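Local atomic coordinates of sulfite dehydrogenase (Paracoccus pantotrophus, PDB entry 2XTS), a protein that probably oxidises sulfane sulfur bound to a carrier protein, using a molybdenum cofactor and passing the electrons to heme c in its cytochrome partner. Residues G180-M185 / R240-K245. Residues are numbered along the deposited sequence; the frame is centred on the assembly and turned at random.
With HEC (heme c), chain K.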
loop_
_atom_site.group_PDB
_atom_site.type_symbol
_atom_site.label_atom_id
_atom_site.label_comp_id
_atom_site.label_asym_id
_atom_site.label_seq_id
_atom_site.Cartn_x
_atom_site.Cartn_y
_atom_site.Cartn_z
ATOM N N GLY A 180 6.086 0.528 27.520
ATOM C CA GLY A 180 5.490 -0.673 28.080
ATOM C C GLY A 180 4.014 -0.473 28.328
ATOM O O GLY A 180 3.608 0.546 28.861
ATOM N N ARG A 181 3.217 -1.471 27.943
ATOM C CA ARG A 181 1.782 -1.460 28.127
ATOM C C ARG A 181 1.289 -2.836 28.551
ATOM O O ARG A 181 1.787 -3.859 28.073
ATOM C CB ARG A 181 1.036 -1.020 26.845
ATOM C CG ARG A 181 1.140 0.459 26.515
ATOM C CD ARG A 181 0.544 1.344 27.585
ATOM N NE ARG A 181 -0.861 1.124 27.842
ATOM C CZ ARG A 181 -1.883 1.756 27.284
ATOM N NH1 ARG A 181 -1.714 2.683 26.367
ATOM N NH2 ARG A 181 -3.108 1.467 27.667
ATOM N N SER A 182 0.250 -2.835 29.388
ATOM C CA SER A 182 -0.386 -4.042 29.895
ATOM C C SER A 182 -1.654 -4.394 29.127
ATOM O O SER A 182 -2.495 -3.534 28.846
ATOM C CB SER A 182 -0.762 -3.830 31.342
ATOM O OG SER A 182 0.360 -3.481 32.123
ATOM N N PHE A 183 -1.813 -5.684 28.808
ATOM C CA PHE A 183 -2.966 -6.188 28.061
ATOM C C PHE A 183 -3.635 -7.311 28.852
ATOM O O PHE A 183 -2.947 -8.198 29.346
ATOM C CB PHE A 183 -2.493 -6.851 26.762
ATOM C CG PHE A 183 -1.850 -5.951 25.767
ATOM C CD1 PHE A 183 -0.579 -5.487 25.954
ATOM C CD2 PHE A 183 -2.500 -5.630 24.592
ATOM C CE1 PHE A 183 0.013 -4.672 24.993
ATOM C CE2 PHE A 183 -1.894 -4.849 23.621
ATOM C CZ PHE A 183 -0.651 -4.348 23.837
ATOM N N PRO A 184 -4.970 -7.341 28.895
ATOM C CA PRO A 184 -5.612 -8.536 29.434
ATOM C C PRO A 184 -5.411 -9.727 28.508
ATOM O O PRO A 184 -5.456 -9.584 27.290
ATOM C CB PRO A 184 -7.086 -8.142 29.491
ATOM C CG PRO A 184 -7.245 -7.146 28.443
ATOM C CD PRO A 184 -5.960 -6.411 28.321
ATOM N N MET A 185 -5.248 -10.912 29.083
ATOM C CA MET A 185 -4.951 -12.097 28.281
ATOM C C MET A 185 -6.064 -12.404 27.274
ATOM O O MET A 185 -5.787 -12.883 26.193
ATOM C CB MET A 185 -4.704 -13.314 29.192
ATOM C CG MET A 185 -3.970 -14.495 28.553
ATOM S SD MET A 185 -2.369 -14.096 27.778
ATOM C CE MET A 185 -1.529 -13.221 29.069
ATOM N N ARG A 240 4.082 3.839 33.064
ATOM C CA ARG A 240 3.923 5.277 32.808
ATOM C C ARG A 240 2.888 5.558 31.720
ATOM O O ARG A 240 2.080 6.491 31.841
ATOM C CB ARG A 240 5.292 5.887 32.486
ATOM C CG ARG A 240 5.340 7.404 32.377
ATOM C CD ARG A 240 5.113 7.944 30.994
ATOM N NE ARG A 240 5.313 9.374 30.997
ATOM C CZ ARG A 240 5.574 10.117 29.925
ATOM N NH1 ARG A 240 5.646 9.575 28.723
ATOM N NH2 ARG A 240 5.760 11.412 30.062
ATOM N N GLU A 241 2.935 4.747 30.670
ATOM C CA GLU A 241 2.039 4.929 29.541
ATOM C C GLU A 241 0.619 4.406 29.744
ATOM O O GLU A 241 -0.161 4.343 28.799
ATOM C CB GLU A 241 2.643 4.411 28.231
ATOM C CG GLU A 241 3.973 5.117 27.851
ATOM C CD GLU A 241 3.933 6.641 27.697
ATOM O OE1 GLU A 241 2.855 7.232 27.640
ATOM O OE2 GLU A 241 5.019 7.264 27.641
ATOM N N GLU A 242 0.276 4.052 30.979
ATOM C CA GLU A 242 -1.101 3.738 31.299
ATOM C C GLU A 242 -1.533 4.295 32.635
ATOM O O GLU A 242 -2.604 3.963 33.117
ATOM C CB GLU A 242 -1.368 2.242 31.158
ATOM C CG GLU A 242 -0.586 1.380 32.113
ATOM C CD GLU A 242 -0.351 -0.062 31.644
ATOM O OE1 GLU A 242 -0.709 -0.402 30.488
ATOM O OE2 GLU A 242 0.241 -0.827 32.453
ATOM N N THR A 243 -0.746 5.238 33.165
ATOM C CA THR A 243 -1.040 5.918 34.429
ATOM C C THR A 243 -0.927 7.429 34.206
ATOM O O THR A 243 -1.928 8.148 34.130
ATOM C CB THR A 243 -0.102 5.445 35.584
ATOM O OG1 THR A 243 1.277 5.567 35.178
ATOM C CG2 THR A 243 -0.383 3.992 35.962
ATOM N N SER A 244 0.291 7.915 34.067
ATOM C CA SER A 244 0.514 9.302 33.727
ATOM C C SER A 244 -0.162 9.666 32.409
ATOM O O SER A 244 -0.799 10.706 32.298
ATOM C CB SER A 244 2.013 9.583 33.625
ATOM O OG SER A 244 2.239 10.935 33.274
ATOM N N LYS A 245 0.023 8.804 31.415
ATOM C CA LYS A 245 -0.485 9.011 30.067
ATOM C C LYS A 245 -1.509 7.936 29.744
ATOM O O LYS A 245 -1.601 6.910 30.425
ATOM C CB LYS A 245 0.681 8.997 29.093
ATOM C CG LYS A 245 1.762 10.018 29.455
ATOM C CD LYS A 245 1.279 11.472 29.387
ATOM C CE LYS A 245 2.437 12.411 29.619
ATOM N NZ LYS A 245 2.060 13.813 29.407
HETATM FE FE HEC K . 12.822 13.267 32.321
HETATM C CHA HEC K . 9.611 12.611 31.434
HETATM C CHB HEC K . 12.244 11.883 35.381
HETATM C CHC HEC K . 16.078 13.606 33.056
HETATM C CHD HEC K . 13.229 15.191 29.583
HETATM N NA HEC K . 11.241 12.415 33.231
HETATM C C1A HEC K . 9.977 12.295 32.702
HETATM C C2A HEC K . 9.089 11.742 33.699
HETATM C C3A HEC K . 9.831 11.542 34.797
HETATM C C4A HEC K . 11.186 11.960 34.513
HETATM C CMA HEC K . 9.394 10.959 36.159
HETATM C CAA HEC K . 7.578 11.462 33.485
HETATM C CBA HEC K . 6.747 12.732 33.667
HETATM C CGA HEC K . 5.270 12.483 33.562
HETATM O O1A HEC K . 4.844 11.609 32.805
HETATM O O2A HEC K . 4.562 13.186 34.319
HETATM N NB HEC K . 13.951 12.795 33.870
HETATM C C1B HEC K . 13.548 12.202 35.062
HETATM C C2B HEC K . 14.722 11.852 35.832
HETATM C C3B HEC K . 15.791 12.360 35.203
HETATM C C4B HEC K . 15.328 12.927 33.960
HETATM C CMB HEC K . 14.639 11.245 37.247
HETATM C CAB HEC K . 17.255 12.258 35.602
HETATM C CBB HEC K . 17.626 10.774 35.878
HETATM N NC HEC K . 14.370 14.238 31.455
HETATM C C1C HEC K . 15.637 14.286 31.950
HETATM C C2C HEC K . 16.443 15.109 31.083
HETATM C C3C HEC K . 15.644 15.549 30.102
HETATM C C4C HEC K . 14.323 15.044 30.364
HETATM C CMC HEC K . 17.951 15.376 31.279
HETATM C CAC HEC K . 15.894 16.504 28.935
HETATM C CBC HEC K . 17.111 16.366 28.093
HETATM N ND HEC K . 11.633 13.787 30.788
HETATM C C1D HEC K . 12.049 14.502 29.681
HETATM C C2D HEC K . 11.027 14.501 28.667
HETATM C C3D HEC K . 9.932 13.684 29.227
HETATM C C4D HEC K . 10.359 13.296 30.536
HETATM C CMD HEC K . 11.041 15.091 27.264
HETATM C CAD HEC K . 8.633 13.356 28.512
HETATM C CBD HEC K . 8.815 12.065 27.719
HETATM C CGD HEC K . 7.560 11.617 27.025
HETATM O O1D HEC K . 6.462 12.168 27.297
HETATM O O2D HEC K . 7.650 10.631 26.268
HETATM O O HOH W 1 5.041 2.699 30.013
HETATM O O HOH W 2 -3.166 -0.938 29.414
#
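The edge strand 181-184 of the mixed sheet in the molybdopterin-binding domain is tied through R181 and S182 to E242 in the heme-binding loop 240-245. E242 grips S182 with both carboxylate oxygens through their syn lone pairs: S182 N gives a nearly straight bond to E242 OE1 (2.8 Å, 171°), and S182 OG donates to E242 OE2 at 2.7 Å. R181 NE reaches the same OE1 at 3.1 Å from the anti side and somewhat out of the carboxylate plane, making a salt bridge in which the two flat groups stand almost perpendicular (89°). Water 2 gives OE1 a further hydrogen bond and links it to S182 O and R181 NH2. E242 has CG between its own N and carbonyl carbon (chi1 64°) and is extended beyond, which carries the carboxylate to the strand. Without this carboxylate, as with an alanine here, S182 N and R181 NE would probably lose their shared acceptor inside the buried contact. The carbonyl O of E241 lies over one face of the R181 guanidinium, 3.3 Å from NH1, without a hydrogen bond. R181 NH1 is bound instead to N221, of the molybdenum oxide pocket, and to E219, a cobalt ligand. Water 1 bridges G180 O to E241 N. From E241 the chain of contacts runs on to the heme: E241 OE2 accepts a 2.6 Å salt-bridged hydrogen bond from R240 NH1, while R240 NH2 bonds to both propionates. S244 OG adds a hydrogen bond to heme O1A at 2.7 Å.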